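Local coordinates for protein polyketide synthase/nonribosomal peptide synthetase hybrid RzxB (Pseudomonas fluorescens, PDB 5IL6) that probably dehydrates beta-hydroxyacyl intermediates carried on an acyl carrier protein, as the dehydratase domain of a trans-AT polyketide synthase in rhizoxin assembly, at residues V58-A63 with Y111-Y116; H14-R19 with G53-V58; D220-R225 with P259-D264; A187-Q192 with D208-G213. All blocks are in the same frame, centred on the assembly; numbering follows the deposited sequence.

Contact 1 of 4, residues V58-A63 with Y111-Y116; sequences VMIQAA and YRIGIY
Ile60 meets the strand with both of its branches, and each takes a different part of the opposing surface. Ile60 CG1 lies 3.9 Å from Ile113 CG2 and equally far from Ile115 CD1, bridging two residues that project from the same side of the strand. Ile60 CG2 instead turns to the other branch of Ile113, 4.0 Å from Ile113 CD1. The side chain thus crosses both isoleucines obliquely, an interlock set by a chi1 of -64° that keeps CG1 beside the backbone N and swings CG2 next to the carbonyl carbon. Met59 adds a looser flank, Met59 SD lying 4.2 Å from Ile115 CD1. All four residues are buried and the interface is wholly apolar. With Ile60 cut back to alanine, a gap is likely to open between helix and strand, leaving Ile113 and Ile115 without their main partner on the helix. Such packing is that of a hot-dog fold, with a helix lying across an antiparallel sheet; the axes of helical segment 58-63 and strand segment 111-116 approach to 10.1 Å, with 130° between their directions. Strand 77-85 continues the floor under Ile60 through Ile80 and Leu83, while Leu101 of strand 98-105 supports Met59 and Cys128 of strand 124-135 adjoins Ile115.

Contact 2 of 4, residues H14-R19 with G53-V58; sequences HPLLHR and GAAMIV
Leu16 drives its CD1 methyl against helix 53-67, where it settles between Ala55 and Val58, one helical turn apart. Leu16 CD1 lies 3.6 Å from the carbonyl O of Ala55 and 4.0 Å from Ala55 CB. On the other residue, Val58 CG1 is 3.7 Å from Leu16 CD1. The leucine crosses the valine at about a right angle, so the tip of one branched chain lies against the flank of the other. Val58, with CG1 anti to its backbone N (chi1 172°), presents that methyl to both loop residues: besides Leu16, Val58 CG1 meets His14 CE1 at 3.6 Å, oblique to the imidazole.

The loop is shaped to bring both residues to the helix. A type I turn runs from His14 to Leu17, and the histidine ring turns its edge to it. His14 ND1 accepts the Leu16 N-H, with 3.1 Å between His14 ND1 and Leu16 N; the bond is nearly straight at 167°, the donor tilted 21° from the ring plane. Pro15 CD lies over one face of the ring, offset toward the rim, which probably limits its rotation. Replacing His14 by alanine is likely to leave the Leu16 N-H without its acceptor and to bare one side of Val58 CG1.

Both segments belong to the N-terminal hot-dog half of the dehydratase. The loop leads into strand 19-20 and also reaches Ala62 farther along helix 53-67 through His14. Phe200 meets the His14 ring nearly perpendicularly, Pro204 of helix 204-212 touches Leu16, and strand 77-85 packs against helix 53-67 through Leu83 and Trp85, at Ile57.

Contact 3 of 4, residues D220-R225 with P259-D264; sequences DELEER and PDYCFD
OE2 of Glu221 forms a salt bridge with Arg253 of the adjacent strand 246-254, while Glu221 OE1, which also has a hydrogen bond outside the two segments, lies at the rim of the Tyr261 ring, 3.6 Å from Tyr261 CE2. The contact lies at the surface of the C-terminal hot-dog half of the dehydratase, where the loop between helix 204-212 and strand 230-239 passes the start of strand 261-268. OE1 sits close to the ring plane, although the carboxylate as a whole is turned 52° from it. The approach is therefore along the ring's C-H edge, which carries a slight positive charge and probably gives a mild attraction. Arg253 supplies the strong polar partner, yet Glu221 is poorly ordered and its hold on the ring may be modest.

Tyr261 supplies the largest share of the buried surface. Its chi1 of -57° places CG beside the backbone N and sends the ring out from the strand toward the loop, past both Glu221 and Leu222, whose side chains run in the opposite sense. Backbone pairing with Phe283 holds the root of the tyrosine side chain, against which Leu218 and Leu229 also pack, while Leu222 touches Arg160 and Met164 of helix 154-164 and so lies between that helix and the Tyr261 ring. The second half of the contact comes from the end of the leucine: Leu222 CD2 lies oblique to the ring, 4.0 Å from Tyr261 CZ and 3.5 Å from Tyr261 OH.

Contact 4 of 4, residues A187-Q192 with D208-G213; sequences ARIALQ and DAAMQG
Ile189 rests on Ala209 and Ala210, one branch to each, where the strand of the C-terminal hot-dog half passes across helix 204-212, the helix that its sheet wraps. The close part of the contact is small and almost wholly aliphatic. Ile189 CG2 lies 3.8 Å from Ala209 CB, and Ile189 CD1 reaches over the next residue, 4.0 Å from Ala210 N and 4.3 Å from Ala210 CB. A chi1 of 61° wedges CG1 between backbone N and carbonyl carbon, which sends CD1 to Ala210 while CG2 faces Ala209. The short alanine side chains let the backbones come near, with 6.7 Å between the CA atoms of Ile189 and Ala209. Leu175, Leu247 and Val249 of the flanking strands also pack against the isoleucine.

Packing slackens toward Ala187, whose CB points to the helix but stops short of close contact. There it faces Gly213; a side chain at that position would be crowded by Ala210 O. The other strand face is more open: Ala190 points away from the helix, and Arg188 is partly exposed and poorly ordered.

On the helix, Asp208 and Gln212 follow the D-x-x-x-Q pattern familiar from polyketide dehydratases. The Gln212 amide is held at both ends, OE1 by Tyr158 OH and NE2 by the carbonyl O of His172 as well as by Asp208. In this last bond Gln212 NE2 meets Asp208 OD2 at 2.8 Å, approaching from above the carboxylate plane, 50° out of it.

In the fold
Contacts 1, 2 and 4 are buried, while contact 3 lies at the surface, and the chemistry follows. Aliphatic groups do almost all the work inside, joined in contact 2 by an imidazole; a charged carboxylate and a tyrosine meet at the rim. Contacts 1 and 2 share helix 53-67 and Val58, the one placing a strand and the other a loop against it. Contact 4 repeats the helix-on-sheet packing of contact 1 in the second hot-dog half, with alanines in place of isoleucine on the helix. Contacts 2 and 4 touch across the two halves, Ile57 CD1 lying 3.8 Å from Met211 CE. Contact 3 belongs to the same half as contact 4, their centres about 18 Å apart.

Contact 1 of 4, residues V58-A63 with Y111-Y116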
loop_
_atom_site.group_PDB
_atom_site.type_symbol
_atom_site.label_atom_id
_atom_site.label_comp_id
_atom_site.label_asym_id
_atom_site.label_seq_id
_atom_site.Cartn_x
_atom_site.Cartn_y
_atom_site.Cartn_z
ATOM N N VAL A 58 3.052 -2.783 -4.022
ATOM C CA VAL A 58 2.835 -3.078 -5.435
ATOM C C VAL A 58 4.143 -3.491 -6.096
ATOM O O VAL A 58 4.169 -4.375 -6.960
ATOM C CB VAL A 58 2.203 -1.861 -6.138
ATOM C CG1 VAL A 58 2.145 -2.075 -7.647
ATOM C CG2 VAL A 58 0.812 -1.593 -5.578
ATOM N N MET A 59 5.246 -2.854 -5.709
ATOM C CA MET A 59 6.538 -3.214 -6.278
ATOM C C MET A 59 6.912 -4.646 -5.926
ATOM O O MET A 59 7.456 -5.377 -6.762
ATOM C CB MET A 59 7.597 -2.235 -5.785
ATOM C CG MET A 59 8.970 -2.400 -6.420
ATOM S SD MET A 59 10.175 -1.199 -5.811
ATOM C CE MET A 59 9.158 0.268 -5.655
ATOM N N ILE A 60 6.632 -5.066 -4.693
ATOM C CA ILE A 60 6.891 -6.448 -4.302
ATOM C C ILE A 60 6.026 -7.396 -5.118
ATOM O O ILE A 60 6.497 -8.435 -5.598
ATOM C CB ILE A 60 6.655 -6.628 -2.791
ATOM C CG1 ILE A 60 7.658 -5.780 -2.003
ATOM C CG2 ILE A 60 6.775 -8.100 -2.399
ATOM C CD1 ILE A 60 7.392 -5.728 -0.510
ATOM N N GLN A 61 4.746 -7.054 -5.290
ATOM C CA GLN A 61 3.851 -7.896 -6.074
ATOM C C GLN A 61 4.329 -8.011 -7.518
ATOM O O GLN A 61 4.325 -9.104 -8.097
ATOM C CB GLN A 61 2.429 -7.338 -6.017
ATOM C CG GLN A 61 1.802 -7.402 -4.628
ATOM C CD GLN A 61 0.532 -6.582 -4.508
ATOM O OE1 GLN A 61 0.282 -5.680 -5.306
ATOM N NE2 GLN A 61 -0.282 -6.896 -3.506
ATOM N N ALA A 62 4.747 -6.894 -8.115
ATOM C CA ALA A 62 5.253 -6.931 -9.484
ATOM C C ALA A 62 6.530 -7.758 -9.576
ATOM O O ALA A 62 6.704 -8.544 -10.513
ATOM C CB ALA A 62 5.499 -5.510 -9.987
ATOM N N ALA A 63 7.441 -7.587 -8.615
ATOM C CA ALA A 63 8.705 -8.314 -8.654
ATOM C C ALA A 63 8.475 -9.811 -8.517
ATOM O O ALA A 63 9.074 -10.609 -9.248
ATOM C CB ALA A 63 9.632 -7.813 -7.546
ATOM N N TYR A 111 10.207 -16.673 0.025
ATOM C CA TYR A 111 10.891 -15.547 -0.594
ATOM C C TYR A 111 11.128 -14.427 0.413
ATOM O O TYR A 111 10.301 -14.178 1.296
ATOM C CB TYR A 111 10.080 -15.018 -1.776
ATOM C CG TYR A 111 9.601 -16.118 -2.697
ATOM C CD1 TYR A 111 10.485 -16.767 -3.554
ATOM C CD2 TYR A 111 8.271 -16.524 -2.696
ATOM C CE1 TYR A 111 10.054 -17.779 -4.392
ATOM C CE2 TYR A 111 7.830 -17.535 -3.529
ATOM C CZ TYR A 111 8.726 -18.162 -4.374
ATOM O OH TYR A 111 8.290 -19.172 -5.205
ATOM N N ARG A 112 12.267 -13.753 0.267
ATOM C CA ARG A 112 12.650 -12.621 1.102
ATOM C C ARG A 112 12.908 -11.419 0.206
ATOM O O ARG A 112 13.584 -11.542 -0.821
ATOM C CB ARG A 112 13.896 -12.949 1.931
ATOM C CG ARG A 112 13.753 -14.210 2.761
ATOM C CD ARG A 112 12.692 -14.049 3.840
ATOM N NE ARG A 112 12.409 -15.314 4.514
ATOM C CZ ARG A 112 12.977 -15.729 5.643
ATOM N NH1 ARG A 112 13.874 -14.978 6.271
ATOM N NH2 ARG A 112 12.634 -16.904 6.152
ATOM N N ILE A 113 12.376 -10.263 0.597
ATOM C CA ILE A 113 12.485 -9.045 -0.195
ATOM C C ILE A 113 13.071 -7.925 0.654
ATOM O O ILE A 113 12.720 -7.768 1.829
ATOM C CB ILE A 113 11.119 -8.614 -0.766
ATOM C CG1 ILE A 113 10.553 -9.716 -1.659
ATOM C CG2 ILE A 113 11.255 -7.302 -1.535
ATOM C CD1 ILE A 113 9.571 -10.621 -0.948
ATOM N N GLY A 114 13.946 -7.145 0.045
ATOM C CA GLY A 114 14.380 -5.883 0.623
ATOM C C GLY A 114 14.374 -4.802 -0.433
ATOM O O GLY A 114 14.781 -5.027 -1.571
ATOM N N ILE A 115 13.895 -3.622 -0.046
ATOM C CA ILE A 115 13.852 -2.452 -0.918
ATOM C C ILE A 115 14.733 -1.383 -0.293
ATOM O O ILE A 115 14.561 -1.044 0.883
ATOM C CB ILE A 115 12.415 -1.935 -1.112
ATOM C CG1 ILE A 115 11.540 -3.023 -1.741
ATOM C CG2 ILE A 115 12.408 -0.668 -1.973
ATOM C CD1 ILE A 115 10.067 -2.659 -1.845
ATOM N N TYR A 116 15.669 -0.845 -1.075
ATOM C CA TYR A 116 16.667 0.055 -0.515
ATOM C C TYR A 116 17.145 1.043 -1.571
ATOM O O TYR A 116 16.896 0.887 -2.769
ATOM C CB TYR A 116 17.849 -0.732 0.052
ATOM C CG TYR A 116 18.514 -1.605 -0.978
ATOM C CD1 TYR A 116 19.511 -1.098 -1.797
ATOM C CD2 TYR A 116 18.137 -2.929 -1.144
ATOM C CE1 TYR A 116 20.123 -1.885 -2.747
ATOM C CE2 TYR A 116 18.742 -3.728 -2.095
ATOM C CZ TYR A 116 19.736 -3.197 -2.895
ATOM O OH TYR A 116 20.356 -3.966 -3.847
#

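Contact 2 of 4, residues H14-R19 with G53-V58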
loop_
_atom_site.group_PDB
_atom_site.type_symbol
_atom_site.label_atom_id
_atom_site.label_comp_id
_atom_site.label_asym_id
_atom_site.label_seq_id
_atom_site.Cartn_x
_atom_site.Cartn_y
_atom_site.Cartn_z
ATOM N N HIS A 14 7.049 -3.136 -15.472
ATOM C CA HIS A 14 5.899 -2.782 -14.661
ATOM C C HIS A 14 6.026 -1.294 -14.369
ATOM O O HIS A 14 7.151 -0.797 -14.235
ATOM C CB HIS A 14 5.876 -3.612 -13.376
ATOM C CG HIS A 14 4.640 -3.432 -12.554
ATOM N ND1 HIS A 14 4.495 -2.404 -11.648
ATOM C CD2 HIS A 14 3.500 -4.160 -12.483
ATOM C CE1 HIS A 14 3.315 -2.501 -11.061
ATOM N NE2 HIS A 14 2.693 -3.557 -11.549
ATOM N N PRO A 15 4.926 -0.543 -14.279
ATOM C CA PRO A 15 5.062 0.901 -14.020
ATOM C C PRO A 15 5.891 1.235 -12.791
ATOM O O PRO A 15 6.505 2.310 -12.744
ATOM C CB PRO A 15 3.609 1.365 -13.863
ATOM C CG PRO A 15 2.800 0.373 -14.615
ATOM C CD PRO A 15 3.533 -0.934 -14.556
ATOM N N LEU A 16 5.934 0.350 -11.794
ATOM C CA LEU A 16 6.701 0.578 -10.576
ATOM C C LEU A 16 7.909 -0.338 -10.445
ATOM O O LEU A 16 8.609 -0.276 -9.426
ATOM C CB LEU A 16 5.806 0.400 -9.343
ATOM C CG LEU A 16 4.735 1.460 -9.071
ATOM C CD1 LEU A 16 3.967 1.097 -7.808
ATOM C CD2 LEU A 16 5.337 2.851 -8.952
ATOM N N LEU A 17 8.179 -1.178 -11.441
ATOM C CA LEU A 17 9.331 -2.085 -11.425
ATOM C C LEU A 17 9.928 -2.000 -12.827
ATOM O O LEU A 17 9.508 -2.716 -13.740
ATOM C CB LEU A 17 8.927 -3.506 -11.052
ATOM C CG LEU A 17 10.071 -4.431 -10.642
ATOM C CD1 LEU A 17 10.465 -4.154 -9.201
ATOM C CD2 LEU A 17 9.678 -5.885 -10.828
ATOM N N HIS A 18 10.898 -1.102 -12.993
ATOM C CA HIS A 18 11.311 -0.688 -14.329
ATOM C C HIS A 18 12.217 -1.708 -15.005
ATOM O O HIS A 18 12.001 -2.052 -16.172
ATOM C CB HIS A 18 12.008 0.672 -14.255
ATOM C CG HIS A 18 11.125 1.773 -13.755
ATOM N ND1 HIS A 18 11.608 3.012 -13.397
ATOM C CD2 HIS A 18 9.784 1.823 -13.565
ATOM C CE1 HIS A 18 10.605 3.777 -13.004
ATOM N NE2 HIS A 18 9.488 3.079 -13.096
ATOM N N ARG A 19 13.243 -2.192 -14.306
ATOM C CA ARG A 19 14.316 -2.922 -14.964
ATOM C C ARG A 19 14.789 -4.093 -14.115
ATOM O O ARG A 19 14.833 -4.021 -12.885
ATOM C CB ARG A 19 15.492 -1.990 -15.272
ATOM C CG ARG A 19 15.193 -0.997 -16.387
ATOM C CD ARG A 19 15.752 0.384 -16.092
ATOM N NE ARG A 19 15.325 1.356 -17.102
ATOM C CZ ARG A 19 14.564 2.426 -16.876
ATOM N NH1 ARG A 19 14.127 2.718 -15.656
ATOM N NH2 ARG A 19 14.246 3.227 -17.885
ATOM N N GLY A 53 3.645 4.290 0.948
ATOM C CA GLY A 53 3.933 2.941 1.407
ATOM C C GLY A 53 3.254 1.884 0.561
ATOM O O GLY A 53 3.818 0.815 0.310
ATOM N N ALA A 54 2.035 2.172 0.097
ATOM C CA ALA A 54 1.323 1.234 -0.763
ATOM C C ALA A 54 2.127 0.906 -2.012
ATOM O O ALA A 54 2.074 -0.228 -2.505
ATOM C CB ALA A 54 -0.039 1.805 -1.153
ATOM N N ALA A 55 2.874 1.879 -2.538
ATOM C CA ALA A 55 3.605 1.652 -3.780
ATOM C C ALA A 55 4.666 0.575 -3.611
ATOM O O ALA A 55 4.954 -0.168 -4.556
ATOM C CB ALA A 55 4.239 2.955 -4.260
ATOM N N MET A 56 5.260 0.471 -2.422
ATOM C CA MET A 56 6.267 -0.560 -2.209
ATOM C C MET A 56 5.636 -1.945 -2.169
ATOM O O MET A 56 6.251 -2.917 -2.617
ATOM C CB MET A 56 7.036 -0.276 -0.923
ATOM C CG MET A 56 7.820 1.023 -0.988
ATOM S SD MET A 56 8.902 1.284 0.423
ATOM C CE MET A 56 9.147 3.055 0.318
ATOM N N ILE A 57 4.402 -2.054 -1.672
ATOM C CA ILE A 57 3.684 -3.324 -1.735
ATOM C C ILE A 57 3.472 -3.733 -3.187
ATOM O O ILE A 57 3.663 -4.897 -3.560
ATOM C CB ILE A 57 2.348 -3.222 -0.977
ATOM C CG1 ILE A 57 2.603 -3.133 0.531
ATOM C CG2 ILE A 57 1.438 -4.408 -1.308
ATOM C CD1 ILE A 57 1.368 -2.817 1.350
ATOM N N VAL A 58 3.052 -2.783 -4.022
ATOM C CA VAL A 58 2.835 -3.078 -5.435
ATOM C C VAL A 58 4.143 -3.491 -6.096
ATOM O O VAL A 58 4.169 -4.375 -6.960
ATOM C CB VAL A 58 2.203 -1.861 -6.138
ATOM C CG1 VAL A 58 2.145 -2.075 -7.647
ATOM C CG2 VAL A 58 0.812 -1.593 -5.578
#

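Contact 3 of 4, residues D220-R225 with P259-D264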
loop_
_atom_site.group_PDB
_atom_site.type_symbol
_atom_site.label_atom_id
_atom_site.label_comp_id
_atom_site.label_asym_id
_atom_site.label_seq_id
_atom_site.Cartn_x
_atom_site.Cartn_y
_atom_site.Cartn_z
ATOM N N ASP A 220 -12.542 10.896 15.841
ATOM C CA ASP A 220 -12.903 11.255 17.210
ATOM C C ASP A 220 -11.731 11.068 18.168
ATOM O O ASP A 220 -11.540 11.876 19.083
ATOM C CB ASP A 220 -14.114 10.439 17.662
ATOM C CG ASP A 220 -15.400 10.902 17.006
ATOM O OD1 ASP A 220 -15.592 12.130 16.873
ATOM O OD2 ASP A 220 -16.218 10.040 16.619
ATOM N N GLU A 221 -10.936 10.013 17.983
ATOM C CA GLU A 221 -9.827 9.764 18.900
ATOM C C GLU A 221 -8.758 10.842 18.775
ATOM O O GLU A 221 -8.295 11.391 19.780
ATOM C CB GLU A 221 -9.206 8.390 18.643
ATOM C CG GLU A 221 -10.064 7.207 19.057
ATOM C CD GLU A 221 -9.239 5.964 19.328
ATOM O OE1 GLU A 221 -8.018 6.090 19.566
ATOM O OE2 GLU A 221 -9.814 4.854 19.302
ATOM N N LEU A 222 -8.355 11.153 17.549
ATOM C CA LEU A 222 -7.263 12.089 17.337
ATOM C C LEU A 222 -7.698 13.513 17.661
ATOM O O LEU A 222 -8.874 13.870 17.556
ATOM C CB LEU A 222 -6.777 12.012 15.890
ATOM C CG LEU A 222 -6.284 10.637 15.430
ATOM C CD1 LEU A 222 -5.843 10.686 13.975
ATOM C CD2 LEU A 222 -5.157 10.126 16.317
ATOM N N GLU A 223 -6.727 14.327 18.063
ATOM C CA GLU A 223 -6.966 15.734 18.334
ATOM C C GLU A 223 -6.908 16.521 17.024
ATOM O O GLU A 223 -6.662 15.971 15.949
ATOM C CB GLU A 223 -5.956 16.253 19.358
ATOM C CG GLU A 223 -6.309 17.613 19.956
ATOM C CD GLU A 223 -5.629 17.874 21.288
ATOM O OE1 GLU A 223 -5.152 16.908 21.921
ATOM O OE2 GLU A 223 -5.568 19.052 21.698
ATOM N N GLU A 224 -7.177 17.826 17.111
ATOM C CA GLU A 224 -7.175 18.669 15.920
ATOM C C GLU A 224 -5.839 18.597 15.187
ATOM O O GLU A 224 -5.803 18.533 13.952
ATOM C CB GLU A 224 -7.497 20.109 16.319
ATOM C CG GLU A 224 -7.857 21.024 15.163
ATOM C CD GLU A 224 -8.139 22.441 15.621
ATOM O OE1 GLU A 224 -8.293 22.651 16.843
ATOM O OE2 GLU A 224 -8.208 23.346 14.763
ATOM N N ARG A 225 -4.728 18.606 15.927
ATOM C CA ARG A 225 -3.382 18.553 15.360
ATOM C C ARG A 225 -2.660 17.327 15.909
ATOM O O ARG A 225 -1.745 17.446 16.734
ATOM C CB ARG A 225 -2.601 19.827 15.671
ATOM C CG ARG A 225 -2.549 20.177 17.153
ATOM C CD ARG A 225 -2.049 21.588 17.387
ATOM N NE ARG A 225 -2.630 22.154 18.601
ATOM C CZ ARG A 225 -3.853 22.669 18.673
ATOM N NH1 ARG A 225 -4.632 22.697 17.598
ATOM N NH2 ARG A 225 -4.302 23.157 19.820
ATOM N N PRO A 259 1.954 3.544 21.332
ATOM C CA PRO A 259 1.013 4.583 20.902
ATOM C C PRO A 259 0.532 4.374 19.469
ATOM O O PRO A 259 0.361 5.347 18.733
ATOM C CB PRO A 259 1.850 5.851 21.014
ATOM C CG PRO A 259 3.212 5.389 20.570
ATOM C CD PRO A 259 3.340 3.934 21.014
ATOM N N ASP A 260 0.313 3.122 19.082
ATOM C CA ASP A 260 0.078 2.763 17.692
ATOM C C ASP A 260 -1.388 2.427 17.451
ATOM O O ASP A 260 -2.195 2.311 18.379
ATOM C CB ASP A 260 0.971 1.586 17.292
ATOM C CG ASP A 260 2.425 1.820 17.650
ATOM O OD1 ASP A 260 2.848 2.996 17.637
ATOM O OD2 ASP A 260 3.143 0.839 17.937
ATOM N N TYR A 261 -1.723 2.290 16.169
ATOM C CA TYR A 261 -3.061 1.930 15.722
ATOM C C TYR A 261 -2.952 0.790 14.723
ATOM O O TYR A 261 -2.026 0.759 13.907
ATOM C CB TYR A 261 -3.770 3.130 15.082
ATOM C CG TYR A 261 -3.861 4.329 15.996
ATOM C CD1 TYR A 261 -2.802 5.221 16.107
ATOM C CD2 TYR A 261 -5.001 4.568 16.748
ATOM C CE1 TYR A 261 -2.876 6.316 16.944
ATOM C CE2 TYR A 261 -5.087 5.663 17.588
ATOM C CZ TYR A 261 -4.022 6.534 17.679
ATOM O OH TYR A 261 -4.099 7.625 18.512
ATOM N N CYS A 262 -3.899 -0.143 14.783
ATOM C CA CYS A 262 -3.866 -1.339 13.950
ATOM C C CYS A 262 -5.241 -1.594 13.349
ATOM O O CYS A 262 -6.265 -1.375 14.002
ATOM C CB CYS A 262 -3.414 -2.559 14.762
ATOM S SG CYS A 262 -3.091 -4.026 13.766
ATOM N N PHE A 263 -5.254 -2.058 12.098
ATOM C CA PHE A 263 -6.492 -2.281 11.364
ATOM C C PHE A 263 -6.359 -3.516 10.485
ATOM O O PHE A 263 -5.259 -3.889 10.072
ATOM C CB PHE A 263 -6.851 -1.082 10.472
ATOM C CG PHE A 263 -6.917 0.227 11.205
ATOM C CD1 PHE A 263 -5.780 0.997 11.373
ATOM C CD2 PHE A 263 -8.118 0.689 11.717
ATOM C CE1 PHE A 263 -5.837 2.201 12.046
ATOM C CE2 PHE A 263 -8.180 1.894 12.388
ATOM C CZ PHE A 263 -7.037 2.651 12.553
ATOM N N ASP A 264 -7.498 -4.142 10.199
ATOM C CA ASP A 264 -7.611 -5.119 9.127
ATOM C C ASP A 264 -8.482 -4.535 8.022
ATOM O O ASP A 264 -9.491 -3.875 8.297
ATOM C CB ASP A 264 -8.209 -6.440 9.620
ATOM C CG ASP A 264 -7.450 -7.025 10.795
ATOM O OD1 ASP A 264 -6.225 -7.234 10.671
ATOM O OD2 ASP A 264 -8.082 -7.291 11.840
#

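Contact 4 of 4, residues A187-Q192 with D208-G213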
loop_
_atom_site.group_PDB
_atom_site.type_symbol
_atom_site.label_atom_id
_atom_site.label_comp_id
_atom_site.label_asym_id
_atom_site.label_seq_id
_atom_site.Cartn_x
_atom_site.Cartn_y
_atom_site.Cartn_z
ATOM N N ALA A 187 -15.684 1.941 2.822
ATOM C CA ALA A 187 -15.268 3.023 1.947
ATOM C C ALA A 187 -15.463 2.625 0.491
ATOM O O ALA A 187 -15.328 1.453 0.125
ATOM C CB ALA A 187 -13.800 3.391 2.186
ATOM N N ARG A 188 -15.797 3.613 -0.332
ATOM C CA ARG A 188 -15.810 3.464 -1.780
ATOM C C ARG A 188 -14.675 4.291 -2.362
ATOM O O ARG A 188 -14.542 5.478 -2.050
ATOM C CB ARG A 188 -17.147 3.902 -2.382
ATOM C CG ARG A 188 -18.220 2.828 -2.362
ATOM C CD ARG A 188 -18.857 2.696 -0.993
ATOM N NE ARG A 188 -20.057 1.865 -1.031
ATOM C CZ ARG A 188 -20.947 1.786 -0.047
ATOM N NH1 ARG A 188 -20.782 2.494 1.065
ATOM N NH2 ARG A 188 -22.008 1.003 -0.174
ATOM N N ILE A 189 -13.857 3.654 -3.193
ATOM C CA ILE A 189 -12.699 4.285 -3.807
ATOM C C ILE A 189 -12.699 3.949 -5.291
ATOM O O ILE A 189 -13.225 2.914 -5.710
ATOM C CB ILE A 189 -11.380 3.835 -3.138
ATOM C CG1 ILE A 189 -11.195 2.319 -3.278
ATOM C CG2 ILE A 189 -11.373 4.238 -1.670
ATOM C CD1 ILE A 189 -9.851 1.806 -2.787
ATOM N N ALA A 190 -12.124 4.844 -6.089
ATOM C CA ALA A 190 -12.008 4.607 -7.520
ATOM C C ALA A 190 -10.946 5.537 -8.084
ATOM O O ALA A 190 -10.765 6.656 -7.598
ATOM C CB ALA A 190 -13.343 4.818 -8.243
ATOM N N LEU A 191 -10.278 5.076 -9.139
ATOM C CA LEU A 191 -9.259 5.880 -9.798
ATOM C C LEU A 191 -9.868 7.113 -10.454
ATOM O O LEU A 191 -11.013 7.102 -10.918
ATOM C CB LEU A 191 -8.520 5.055 -10.855
ATOM C CG LEU A 191 -7.675 3.877 -10.375
ATOM C CD1 LEU A 191 -7.167 3.079 -11.567
ATOM C CD2 LEU A 191 -6.511 4.372 -9.531
ATOM N N GLN A 192 -9.084 8.194 -10.471
ATOM C CA GLN A 192 -9.508 9.408 -11.157
ATOM C C GLN A 192 -9.631 9.171 -12.657
ATOM O O GLN A 192 -10.554 9.682 -13.302
ATOM C CB GLN A 192 -8.516 10.535 -10.870
ATOM C CG GLN A 192 -8.938 11.895 -11.395
ATOM C CD GLN A 192 -7.861 12.945 -11.207
ATOM O OE1 GLN A 192 -6.669 12.634 -11.192
ATOM N NE2 GLN A 192 -8.276 14.197 -11.055
ATOM N N ASP A 208 -3.425 2.831 -1.618
ATOM C CA ASP A 208 -3.211 3.944 -0.700
ATOM C C ASP A 208 -4.536 4.496 -0.192
ATOM O O ASP A 208 -4.688 4.755 1.008
ATOM C CB ASP A 208 -2.388 5.035 -1.393
ATOM C CG ASP A 208 -2.083 6.210 -0.480
ATOM O OD1 ASP A 208 -1.416 6.003 0.554
ATOM O OD2 ASP A 208 -2.488 7.344 -0.814
ATOM N N ALA A 209 -5.519 4.654 -1.084
ATOM C CA ALA A 209 -6.829 5.147 -0.669
ATOM C C ALA A 209 -7.490 4.193 0.315
ATOM O O ALA A 209 -8.160 4.628 1.260
ATOM C CB ALA A 209 -7.723 5.353 -1.890
ATOM N N ALA A 210 -7.326 2.885 0.105
ATOM C CA ALA A 210 -7.830 1.920 1.077
ATOM C C ALA A 210 -7.247 2.189 2.458
ATOM O O ALA A 210 -7.966 2.148 3.464
ATOM C CB ALA A 210 -7.506 0.495 0.621
ATOM N N MET A 211 -5.946 2.482 2.522
ATOM C CA MET A 211 -5.311 2.784 3.801
ATOM C C MET A 211 -5.792 4.118 4.357
ATOM O O MET A 211 -5.957 4.263 5.575
ATOM C CB MET A 211 -3.792 2.795 3.638
ATOM C CG MET A 211 -3.202 1.448 3.271
ATOM S SD MET A 211 -1.400 1.484 3.265
ATOM C CE MET A 211 -1.039 -0.003 2.342
ATOM N N GLN A 212 -6.006 5.108 3.488
ATOM C CA GLN A 212 -6.537 6.387 3.946
ATOM C C GLN A 212 -7.845 6.204 4.701
ATOM O O GLN A 212 -8.158 6.988 5.605
ATOM C CB GLN A 212 -6.757 7.327 2.760
ATOM C CG GLN A 212 -5.498 7.721 2.009
ATOM C CD GLN A 212 -5.818 8.475 0.735
ATOM O OE1 GLN A 212 -6.963 8.860 0.506
ATOM N NE2 GLN A 212 -4.813 8.671 -0.113
ATOM N N GLY A 213 -8.621 5.179 4.346
ATOM C CA GLY A 213 -9.936 4.989 4.928
ATOM C C GLY A 213 -9.930 4.763 6.425
ATOM O O GLY A 213 -10.957 4.980 7.076
#